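Long-range contacts in glycosyl transferase family 8 (Streptococcus pneumoniae, PDB 5GVV), which transfers galactose from UDP-galactose to the terminal glucose of the already glycosylated serine-rich repeat protein PsrP, probably with manganese as cofactor: residues Phe276-Val281 with Ser343-Asp348; Tyr294-Leu299 with Phe322-Val327; Leu299-Phe304 with Ala400-Met405; Pro368-Asp373 with Lys395-Ala400. One frame throughout, in Å; residues are numbered along the deposited sequence.

Contact 1 of 4, residues Phe276-Val281 with Ser343-Asp348; sequences FKLQCV and SDLYLD
Gln279, Cys280 and Val281 pair with Asp344 to Leu347 as parallel neighbours in the middle of the six-stranded sheet of a Rossmann-like domain, well away from the UDP and manganese sites. With strand order 3-2-1-4-5-6, strands 278-283 and 345-348 are the first and fourth, and between them the order of strands turns from one direction to the other. Cys280 stands beside Leu345 and Val281 beside Tyr346. Val281 uses both its backbone N and its O: the N gives a hydrogen bond to Leu345 O (3.1 Å), and the O takes one from Leu347 N (2.8 Å). One step earlier, Gln279 O accepts a bond from Asp344 N (2.8 Å) and a weak one from Leu345 N.

Asp344 adds a side-chain clasp where the pairing starts. Its CG lies beside its own backbone N (chi1 -65°), which carries OD2 across to Gln279 N at 2.9 Å; the N-H meets OD2 on the anti side, 16° out of the carboxylate plane. Asp344 CB, meanwhile, packs on Leu278 CD1.

The two faces differ. Cys280 CB touches Leu347 CD1 and its SG lies by Leu345 CD2, all on the face that carries Leu278. On the Val281 face, Ser343 OG, bonded to Ile339 O, presses against Val281 CB (3.5 Å), and Tyr346 reaches helix 356-364. Tyr346 OH binds Leu283 N, while Val281 CG1 meets Tyr346 CD2 at 3.6 Å and Val281 O sits 3.5 Å above the ring plane, offset toward the rim.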
# COMPACT_ATOMS: atom_id res chain seq x y z
N PHE A 276 -11.70 -24.14 5.67
CA PHE A 276 -13.15 -24.24 5.83
C PHE A 276 -13.65 -25.66 5.54
O PHE A 276 -13.13 -26.33 4.65
CB PHE A 276 -13.85 -23.20 4.95
CG PHE A 276 -13.60 -21.78 5.39
CD1 PHE A 276 -14.12 -21.32 6.60
CD2 PHE A 276 -12.85 -20.91 4.60
CE1 PHE A 276 -13.89 -20.02 7.01
CE2 PHE A 276 -12.62 -19.61 5.01
CZ PHE A 276 -13.15 -19.16 6.22
N LYS A 277 -14.64 -26.10 6.31
CA LYS A 277 -15.18 -27.45 6.18
C LYS A 277 -16.51 -27.44 5.43
O LYS A 277 -17.04 -28.50 5.09
CB LYS A 277 -15.34 -28.11 7.55
CG LYS A 277 -14.03 -28.24 8.32
CD LYS A 277 -12.94 -28.86 7.46
CE LYS A 277 -13.27 -30.31 7.08
NZ LYS A 277 -13.19 -30.53 5.61
N LEU A 278 -17.03 -26.24 5.18
CA LEU A 278 -18.33 -26.10 4.53
C LEU A 278 -18.50 -24.69 3.99
O LEU A 278 -17.95 -23.74 4.55
CB LEU A 278 -19.46 -26.40 5.52
CG LEU A 278 -20.84 -26.75 4.94
CD1 LEU A 278 -20.88 -28.18 4.44
CD2 LEU A 278 -21.93 -26.51 5.96
N GLN A 279 -19.25 -24.57 2.90
CA GLN A 279 -19.54 -23.27 2.29
C GLN A 279 -21.05 -23.03 2.25
O GLN A 279 -21.79 -23.80 1.62
CB GLN A 279 -18.95 -23.20 0.88
CG GLN A 279 -17.44 -23.47 0.81
CD GLN A 279 -16.58 -22.26 1.15
OE1 GLN A 279 -17.03 -21.11 1.03
NE2 GLN A 279 -15.34 -22.50 1.56
N CYS A 280 -21.51 -21.97 2.91
CA CYS A 280 -22.94 -21.68 2.98
C CYS A 280 -23.28 -20.39 2.25
O CYS A 280 -22.45 -19.48 2.17
CB CYS A 280 -23.39 -21.57 4.44
SG CYS A 280 -23.38 -23.14 5.33
N VAL A 281 -24.49 -20.32 1.70
CA VAL A 281 -24.89 -19.15 0.94
C VAL A 281 -26.32 -18.72 1.26
O VAL A 281 -27.21 -19.55 1.52
CB VAL A 281 -24.72 -19.39 -0.59
CG1 VAL A 281 -25.60 -20.53 -1.04
CG2 VAL A 281 -25.00 -18.14 -1.38
N SER A 343 -21.30 -23.59 -3.55
CA SER A 343 -21.64 -23.79 -2.14
C SER A 343 -22.09 -25.21 -1.82
O SER A 343 -22.42 -25.98 -2.73
CB SER A 343 -22.70 -22.78 -1.71
OG SER A 343 -22.25 -21.45 -1.94
N ASP A 344 -22.10 -25.55 -0.54
CA ASP A 344 -22.49 -26.88 -0.08
C ASP A 344 -23.91 -26.88 0.45
O ASP A 344 -24.57 -27.93 0.49
CB ASP A 344 -21.57 -27.35 1.05
CG ASP A 344 -20.14 -27.55 0.61
OD1 ASP A 344 -19.91 -28.31 -0.35
OD2 ASP A 344 -19.23 -26.95 1.23
N LEU A 345 -24.39 -25.71 0.87
CA LEU A 345 -25.65 -25.64 1.60
C LEU A 345 -26.27 -24.25 1.51
O LEU A 345 -25.60 -23.25 1.80
CB LEU A 345 -25.41 -26.01 3.06
CG LEU A 345 -26.59 -25.83 4.02
CD1 LEU A 345 -27.70 -26.79 3.65
CD2 LEU A 345 -26.15 -26.04 5.44
N TYR A 346 -27.54 -24.17 1.12
CA TYR A 346 -28.23 -22.89 1.10
C TYR A 346 -28.91 -22.64 2.45
O TYR A 346 -29.59 -23.52 2.98
CB TYR A 346 -29.26 -22.83 -0.04
CG TYR A 346 -29.77 -21.43 -0.27
CD1 TYR A 346 -30.84 -20.91 0.46
CD2 TYR A 346 -29.16 -20.60 -1.20
CE1 TYR A 346 -31.28 -19.62 0.27
CE2 TYR A 346 -29.60 -19.30 -1.40
CZ TYR A 346 -30.66 -18.82 -0.67
OH TYR A 346 -31.10 -17.53 -0.87
N LEU A 347 -28.73 -21.44 2.99
CA LEU A 347 -29.40 -21.04 4.23
C LEU A 347 -30.49 -20.01 3.93
O LEU A 347 -30.19 -18.84 3.64
CB LEU A 347 -28.40 -20.46 5.23
CG LEU A 347 -27.22 -21.32 5.67
CD1 LEU A 347 -26.35 -20.59 6.68
CD2 LEU A 347 -27.69 -22.64 6.24
N ASP A 348 -31.75 -20.44 4.01
CA ASP A 348 -32.87 -19.55 3.76
C ASP A 348 -33.16 -18.74 5.02
O ASP A 348 -34.06 -19.09 5.79
CB ASP A 348 -34.11 -20.37 3.37
CG ASP A 348 -35.13 -19.55 2.62
OD1 ASP A 348 -34.91 -18.33 2.44
OD2 ASP A 348 -36.17 -20.12 2.22

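Contact 2 of 4, residues Tyr294-Leu299 with Phe322-Val327; sequences YLAEQL and FPNVTV
Phe322 lays one ring face against helix 292-298: Ala296 CB sits over the ring centre, 3.8 Å from the centroid and 7° off the normal, a CH-pi contact. Past the rim at Phe322 CE1, Glu297 CG approaches obliquely (3.4 Å), with the carboxylate turned nearly at right angles to the ring plane.

Asn324 follows as the polar link. Its CG lies between the backbone N and carbonyl carbon (chi1 61°), pointing the amide at the helix end. ND2 gives a weak hydrogen bond to Ala296 O (3.3 Å), lies 2.8 Å from Leu299 O, and also binds Val302 O. A water donates to both Asn324 OD1 (2.8 Å) and Ala296 O (2.7 Å), so amide and helix carbonyl are tied directly and through solvent. Val325 opens the strand with CG2 against Ala296 CB at 3.7 Å, leaving that methyl packed by both Phe322 and Val325.

Helix 292-298 is the crossover of a beta-alpha-beta unit between strands 278-283 and 302-307. Here it leans on strand 325-328 at the sheet border, while Leu295 packs on Phe304 of strand 302-307 and Tyr294 on Val398 of helix 395-402.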
# COMPACT_ATOMS: atom_id res chain seq x y z
N TYR A 294 -24.73 -14.71 15.19
CA TYR A 294 -24.59 -15.84 16.09
C TYR A 294 -23.98 -17.04 15.36
O TYR A 294 -23.05 -17.66 15.87
CB TYR A 294 -25.95 -16.21 16.69
CG TYR A 294 -25.92 -17.51 17.46
CD1 TYR A 294 -25.46 -17.55 18.77
CD2 TYR A 294 -26.33 -18.69 16.87
CE1 TYR A 294 -25.42 -18.74 19.48
CE2 TYR A 294 -26.30 -19.88 17.56
CZ TYR A 294 -25.84 -19.90 18.86
OH TYR A 294 -25.81 -21.09 19.54
N LEU A 295 -24.51 -17.35 14.18
CA LEU A 295 -24.03 -18.49 13.40
C LEU A 295 -22.55 -18.32 13.05
O LEU A 295 -21.76 -19.25 13.17
CB LEU A 295 -24.85 -18.66 12.12
CG LEU A 295 -26.35 -18.91 12.29
CD1 LEU A 295 -27.03 -19.10 10.94
CD2 LEU A 295 -26.63 -20.10 13.20
N ALA A 296 -22.18 -17.12 12.62
CA ALA A 296 -20.79 -16.82 12.30
C ALA A 296 -19.89 -17.05 13.50
O ALA A 296 -18.82 -17.66 13.37
CB ALA A 296 -20.66 -15.38 11.81
N GLU A 297 -20.31 -16.55 14.66
CA GLU A 297 -19.55 -16.70 15.90
C GLU A 297 -19.36 -18.17 16.26
O GLU A 297 -18.27 -18.58 16.65
CB GLU A 297 -20.27 -15.98 17.05
CG GLU A 297 -20.21 -14.45 16.99
CD GLU A 297 -21.15 -13.78 17.98
OE1 GLU A 297 -20.85 -12.63 18.38
OE2 GLU A 297 -22.18 -14.38 18.34
N GLN A 298 -20.42 -18.95 16.11
CA GLN A 298 -20.42 -20.36 16.52
C GLN A 298 -19.75 -21.30 15.52
O GLN A 298 -19.32 -22.40 15.90
CB GLN A 298 -21.86 -20.83 16.74
CG GLN A 298 -22.56 -20.15 17.91
CD GLN A 298 -21.91 -20.47 19.23
OE1 GLN A 298 -21.76 -21.64 19.59
NE2 GLN A 298 -21.51 -19.44 19.97
N LEU A 299 -19.67 -20.89 14.26
CA LEU A 299 -19.16 -21.77 13.21
C LEU A 299 -17.99 -21.16 12.42
O LEU A 299 -18.12 -20.88 11.23
CB LEU A 299 -20.30 -22.15 12.25
CG LEU A 299 -21.44 -23.00 12.83
CD1 LEU A 299 -22.78 -22.70 12.17
CD2 LEU A 299 -21.11 -24.48 12.71
N PHE A 322 -15.94 -10.56 11.05
CA PHE A 322 -15.75 -12.01 11.13
C PHE A 322 -14.85 -12.47 10.01
O PHE A 322 -14.97 -12.00 8.88
CB PHE A 322 -17.09 -12.74 11.00
CG PHE A 322 -18.06 -12.46 12.10
CD1 PHE A 322 -17.88 -13.02 13.36
CD2 PHE A 322 -19.17 -11.66 11.88
CE1 PHE A 322 -18.78 -12.77 14.38
CE2 PHE A 322 -20.07 -11.40 12.90
CZ PHE A 322 -19.88 -11.96 14.15
N PRO A 323 -13.94 -13.42 10.31
CA PRO A 323 -13.02 -13.94 9.30
C PRO A 323 -13.69 -14.94 8.38
O PRO A 323 -13.11 -15.30 7.35
CB PRO A 323 -11.95 -14.64 10.14
CG PRO A 323 -12.68 -15.08 11.38
CD PRO A 323 -13.70 -14.00 11.65
N ASN A 324 -14.91 -15.36 8.71
CA ASN A 324 -15.59 -16.39 7.94
C ASN A 324 -16.90 -15.96 7.25
O ASN A 324 -17.69 -16.81 6.83
CB ASN A 324 -15.84 -17.63 8.81
CG ASN A 324 -16.72 -17.33 10.01
OD1 ASN A 324 -16.63 -16.26 10.62
ND2 ASN A 324 -17.58 -18.28 10.37
N VAL A 325 -17.13 -14.66 7.13
CA VAL A 325 -18.30 -14.18 6.40
C VAL A 325 -17.87 -13.32 5.23
O VAL A 325 -17.10 -12.36 5.39
CB VAL A 325 -19.24 -13.33 7.29
CG1 VAL A 325 -20.46 -12.89 6.49
CG2 VAL A 325 -19.67 -14.12 8.52
N THR A 326 -18.33 -13.68 4.03
CA THR A 326 -18.13 -12.81 2.88
C THR A 326 -19.46 -12.22 2.46
O THR A 326 -20.47 -12.92 2.33
CB THR A 326 -17.42 -13.52 1.72
OG1 THR A 326 -16.13 -13.97 2.17
CG2 THR A 326 -17.21 -12.57 0.54
N VAL A 327 -19.44 -10.90 2.27
CA VAL A 327 -20.62 -10.09 2.04
C VAL A 327 -20.51 -9.45 0.64
O VAL A 327 -19.47 -8.87 0.31
CB VAL A 327 -20.69 -9.03 3.17
CG1 VAL A 327 -21.03 -7.66 2.65
CG2 VAL A 327 -21.64 -9.49 4.28
O HOH W 1 -16.32 -16.72 13.35

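Contact 3 of 4, residues Leu299-Phe304 with Ala400-Met405; sequences LPEVHF and AIRSYM
Glu301 and Arg402 form the salt bridge of this contact, near the C-terminus of the chain. A single oxygen, Glu301 OE2, is gripped twice: Arg402 NE binds it at 3.0 Å on its syn side, and Arg402 NH2 binds it weakly at the same distance. The fit is skewed, with the carboxylate and guanidinium planes 52° apart. Extended from CG to NE, the exposed Arg402 side chain spans the distance to the Leu299-Val302 turn; its NH2 also makes a weak bond to Gln298 O. Leu299 CD2 rests over the centre of one guanidinium face, 3.7 Å above the plane, while the carboxylate comes to the edge, OE2 lying 22° out of the guanidinium plane as seen from NE.

Apolar contacts lie beneath. Selenomethionine Met405, extended beyond CG, brings its CE to Val302 CG2 at a tight 3.3 Å and to Glu301 CG at 3.5 Å. Ile401 crosses Val302 at about a right angle, CG2 to CG2 at 3.9 Å, and its CD1 meets Leu299 CD1 at 3.8 Å.

Local bonds shape both partners: Leu299 to Val302 and Arg402 to Met405 are type I turns, and Ser403 OG holds Ala400 O at 2.7 Å. The end of helix 395-402 lies over the start of strand 302-307 in the Rossmann-like sheet, with Ile401 reaching Leu278 and Ile370 of strands 278-283 and 369-372, and Tyr404 crossing to Leu345.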
# COMPACT_ATOMS: atom_id res chain seq x y z
N LEU A 299 -19.67 -20.89 14.26
CA LEU A 299 -19.16 -21.77 13.21
C LEU A 299 -17.99 -21.16 12.42
O LEU A 299 -18.12 -20.88 11.23
CB LEU A 299 -20.30 -22.15 12.25
CG LEU A 299 -21.44 -23.00 12.83
CD1 LEU A 299 -22.78 -22.70 12.17
CD2 LEU A 299 -21.11 -24.48 12.71
N PRO A 300 -16.83 -20.99 13.09
CA PRO A 300 -15.67 -20.38 12.42
C PRO A 300 -15.17 -21.22 11.26
O PRO A 300 -14.44 -20.72 10.40
CB PRO A 300 -14.61 -20.36 13.53
CG PRO A 300 -15.02 -21.46 14.47
CD PRO A 300 -16.52 -21.41 14.47
N GLU A 301 -15.55 -22.50 11.23
CA GLU A 301 -15.10 -23.40 10.19
C GLU A 301 -16.07 -23.47 9.01
O GLU A 301 -15.88 -24.25 8.07
CB GLU A 301 -14.87 -24.80 10.76
CG GLU A 301 -16.15 -25.58 11.06
CD GLU A 301 -16.69 -25.35 12.46
OE1 GLU A 301 -16.76 -24.19 12.90
OE2 GLU A 301 -17.05 -26.35 13.11
N VAL A 302 -17.12 -22.65 9.07
CA VAL A 302 -18.03 -22.49 7.93
C VAL A 302 -17.78 -21.12 7.30
O VAL A 302 -17.68 -20.12 8.01
CB VAL A 302 -19.50 -22.58 8.36
CG1 VAL A 302 -20.41 -22.34 7.18
CG2 VAL A 302 -19.79 -23.93 8.97
N HIS A 303 -17.67 -21.09 5.98
CA HIS A 303 -17.56 -19.83 5.25
C HIS A 303 -18.93 -19.44 4.74
O HIS A 303 -19.50 -20.11 3.86
CB HIS A 303 -16.56 -19.97 4.10
CG HIS A 303 -16.22 -18.69 3.41
ND1 HIS A 303 -15.28 -18.61 2.41
CD2 HIS A 303 -16.70 -17.43 3.57
CE1 HIS A 303 -15.19 -17.36 1.99
NE2 HIS A 303 -16.05 -16.62 2.67
N PHE A 304 -19.48 -18.36 5.29
CA PHE A 304 -20.80 -17.89 4.89
C PHE A 304 -20.68 -16.86 3.78
O PHE A 304 -19.84 -15.96 3.85
CB PHE A 304 -21.53 -17.24 6.06
CG PHE A 304 -21.71 -18.13 7.25
CD1 PHE A 304 -22.90 -18.83 7.43
CD2 PHE A 304 -20.71 -18.25 8.21
CE1 PHE A 304 -23.08 -19.65 8.55
CE2 PHE A 304 -20.88 -19.07 9.32
CZ PHE A 304 -22.07 -19.77 9.49
N ALA A 400 -27.26 -28.63 13.02
CA ALA A 400 -27.74 -29.04 11.70
C ALA A 400 -26.67 -28.78 10.65
O ALA A 400 -26.39 -29.64 9.81
CB ALA A 400 -29.02 -28.29 11.36
N ILE A 401 -26.09 -27.59 10.68
CA ILE A 401 -25.05 -27.23 9.72
C ILE A 401 -23.82 -28.15 9.82
O ILE A 401 -23.30 -28.60 8.81
CB ILE A 401 -24.65 -25.74 9.87
CG1 ILE A 401 -25.81 -24.84 9.43
CG2 ILE A 401 -23.41 -25.43 9.06
CD1 ILE A 401 -25.65 -23.37 9.78
N ARG A 402 -23.39 -28.44 11.05
CA ARG A 402 -22.25 -29.33 11.27
C ARG A 402 -22.49 -30.76 10.77
O ARG A 402 -21.53 -31.49 10.50
CB ARG A 402 -21.83 -29.33 12.74
CG ARG A 402 -20.85 -28.22 13.08
CD ARG A 402 -20.45 -28.20 14.54
NE ARG A 402 -19.33 -27.28 14.76
CZ ARG A 402 -19.38 -26.21 15.54
NH1 ARG A 402 -20.50 -25.90 16.18
NH2 ARG A 402 -18.31 -25.43 15.68
N SER A 403 -23.75 -31.16 10.65
CA SER A 403 -24.07 -32.50 10.16
C SER A 403 -23.73 -32.65 8.68
O SER A 403 -23.58 -33.77 8.18
CB SER A 403 -25.55 -32.84 10.41
OG SER A 403 -26.39 -32.26 9.41
N TYR A 404 -23.61 -31.53 7.98
CA TYR A 404 -23.28 -31.55 6.56
C TYR A 404 -21.78 -31.65 6.31
O TYR A 404 -21.34 -31.88 5.17
CB TYR A 404 -23.87 -30.33 5.85
CG TYR A 404 -25.37 -30.41 5.72
CD1 TYR A 404 -26.20 -29.92 6.72
CD2 TYR A 404 -25.95 -31.00 4.61
CE1 TYR A 404 -27.57 -30.00 6.61
CE2 TYR A 404 -27.32 -31.09 4.49
CZ TYR A 404 -28.13 -30.59 5.49
OH TYR A 404 -29.49 -30.68 5.38
N MSE A 405 -21.01 -31.58 7.35
CA MSE A 405 -19.63 -31.69 7.15
C MSE A 405 -19.01 -33.01 7.22
O MSE A 405 -19.28 -33.80 8.11
CB MSE A 405 -18.93 -31.00 8.31
CG MSE A 405 -19.44 -29.62 8.55
SE MSE A 405 -18.45 -28.80 10.05
CE MSE A 405 -19.10 -27.00 9.88

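Contact 4 of 4, residues Pro368-Asp373 with Lys395-Ala400; sequences PMIAFD and KKMVAA
Met397, a selenomethionine, packs on Phe372 in a Met-aromatic contact between the C-terminal helix 395-402 and strand 369-372 of the Rossmann-like sheet. The short helix and strand segments run almost antiparallel, at 173°, with their axes 10.0 Å apart, and no hydrogen bond joins them: the gap is spanned by side chains.

Met397 can be traced outward. CB stands above the plane of the ring but outside its rim, 4.1 Å from Phe372 CE1 and much the same from CZ. CG leaves anti to the backbone N, a course that takes it toward the strand and onto Ile370 CD1 (3.8 Å). SE comes next, over the ring face and displaced toward Phe372 CZ and CE2, 4.0 Å from the centroid. There the chain bends (chi3 -74°) and folds CE over the ring, 3.4 Å from the centroid and 3° off the normal. All six ring carbons are almost equally far from this methyl, a well-centred CH-pi contact. CE is also 3.3 Å from Ala371 O, and so meets backbone as well as ring.

The contact is buried. Met397 touches Leu295 of helix 292-298 on another side, Phe372 packs also on Leu349, and Ile370 lies against Leu347 and Tyr389 of the flanking strands. One turn along the helix the packing continues more loosely, with Ala400 CB 4.3 Å from Ile370 CD1.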
# COMPACT_ATOMS: atom_id res chain seq x y z
N PRO A 368 -28.69 -28.95 -0.81
CA PRO A 368 -29.56 -29.03 0.38
C PRO A 368 -29.86 -27.63 0.86
O PRO A 368 -29.03 -26.73 0.65
CB PRO A 368 -28.68 -29.74 1.41
CG PRO A 368 -27.27 -29.44 0.98
CD PRO A 368 -27.33 -29.44 -0.53
N MSE A 369 -31.02 -27.44 1.48
CA MSE A 369 -31.42 -26.12 1.95
C MSE A 369 -32.15 -26.25 3.28
O MSE A 369 -33.01 -27.12 3.45
CB MSE A 369 -32.31 -25.43 0.91
CG MSE A 369 -32.90 -24.10 1.34
SE MSE A 369 -33.85 -23.25 -0.13
CE MSE A 369 -35.11 -24.68 -0.55
N ILE A 370 -31.80 -25.40 4.25
CA ILE A 370 -32.47 -25.43 5.55
C ILE A 370 -32.93 -24.02 5.91
O ILE A 370 -32.50 -23.04 5.29
CB ILE A 370 -31.56 -26.01 6.65
CG1 ILE A 370 -30.32 -25.13 6.85
CG2 ILE A 370 -31.14 -27.44 6.28
CD1 ILE A 370 -29.41 -25.61 7.96
N ALA A 371 -33.80 -23.91 6.91
CA ALA A 371 -34.37 -22.61 7.25
C ALA A 371 -34.73 -22.52 8.72
O ALA A 371 -34.71 -23.53 9.44
CB ALA A 371 -35.59 -22.33 6.38
N PHE A 372 -35.04 -21.31 9.18
CA PHE A 372 -35.62 -21.12 10.51
C PHE A 372 -37.13 -21.15 10.39
O PHE A 372 -37.67 -20.93 9.30
CB PHE A 372 -35.17 -19.80 11.13
CG PHE A 372 -33.81 -19.84 11.76
CD1 PHE A 372 -33.57 -20.63 12.88
CD2 PHE A 372 -32.76 -19.09 11.24
CE1 PHE A 372 -32.32 -20.67 13.47
CE2 PHE A 372 -31.50 -19.12 11.83
CZ PHE A 372 -31.28 -19.91 12.94
N ASP A 373 -37.82 -21.39 11.51
CA ASP A 373 -39.28 -21.43 11.55
C ASP A 373 -39.90 -20.16 10.98
O ASP A 373 -40.96 -20.21 10.34
CB ASP A 373 -39.77 -21.65 13.00
CG ASP A 373 -39.07 -20.73 13.99
OD1 ASP A 373 -38.41 -19.77 13.56
OD2 ASP A 373 -39.20 -20.97 15.21
N LYS A 395 -28.92 -22.83 18.38
CA LYS A 395 -27.98 -23.92 18.62
C LYS A 395 -28.34 -25.12 17.76
O LYS A 395 -27.47 -25.86 17.30
CB LYS A 395 -28.01 -24.34 20.09
CG LYS A 395 -27.63 -23.26 21.08
CD LYS A 395 -28.77 -22.99 22.07
CE LYS A 395 -29.74 -21.97 21.51
NZ LYS A 395 -29.08 -20.68 21.24
N LYS A 396 -29.65 -25.30 17.55
CA LYS A 396 -30.15 -26.42 16.75
C LYS A 396 -29.75 -26.33 15.28
O LYS A 396 -29.51 -27.35 14.63
CB LYS A 396 -31.67 -26.54 16.90
CG LYS A 396 -32.10 -27.01 18.30
CD LYS A 396 -33.59 -27.23 18.39
CE LYS A 396 -33.94 -28.09 19.60
NZ LYS A 396 -33.34 -27.59 20.87
N MSE A 397 -29.68 -25.12 14.73
CA MSE A 397 -29.24 -24.99 13.35
C MSE A 397 -27.73 -25.13 13.24
O MSE A 397 -27.21 -25.62 12.23
CB MSE A 397 -29.68 -23.69 12.69
CG MSE A 397 -29.33 -23.68 11.19
SE MSE A 397 -29.83 -22.06 10.30
CE MSE A 397 -31.74 -22.35 10.24
N VAL A 398 -27.02 -24.69 14.29
CA VAL A 398 -25.58 -24.88 14.37
C VAL A 398 -25.26 -26.36 14.19
O VAL A 398 -24.47 -26.74 13.32
CB VAL A 398 -25.01 -24.41 15.71
CG1 VAL A 398 -23.52 -24.72 15.82
CG2 VAL A 398 -25.24 -22.92 15.90
N ALA A 399 -25.92 -27.19 15.00
CA ALA A 399 -25.77 -28.64 14.93
C ALA A 399 -26.19 -29.19 13.57
O ALA A 399 -25.56 -30.10 13.04
CB ALA A 399 -26.57 -29.30 16.04
N ALA A 400 -27.26 -28.63 13.02
CA ALA A 400 -27.74 -29.04 11.70
C ALA A 400 -26.67 -28.78 10.65
O ALA A 400 -26.39 -29.64 9.81
CB ALA A 400 -29.02 -28.29 11.36

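How the contacts relate
All four contacts belong to one parallel sheet and the helices on it. Contact 1 is its interior, strand against strand, and rests chiefly on backbone hydrogen bonds; Tyr346 N and Asp348 N then tie it to the strand of contact 4, and Cys280 N to that of contact 3. Contacts 3 and 4 share helix 395-402: its first turns pack in contact 4 through buried apolar and aromatic side chains, without a hydrogen bond, whereas its end, nearer solvent in contact 3, adds a salt bridge. Contact 2 uses helix 292-298 at the sheet border and mixes a ring face with an amide and water. Leu299 joins contacts 2 and 3, and its CD2 also packs on Val398 CG1 of contact 4.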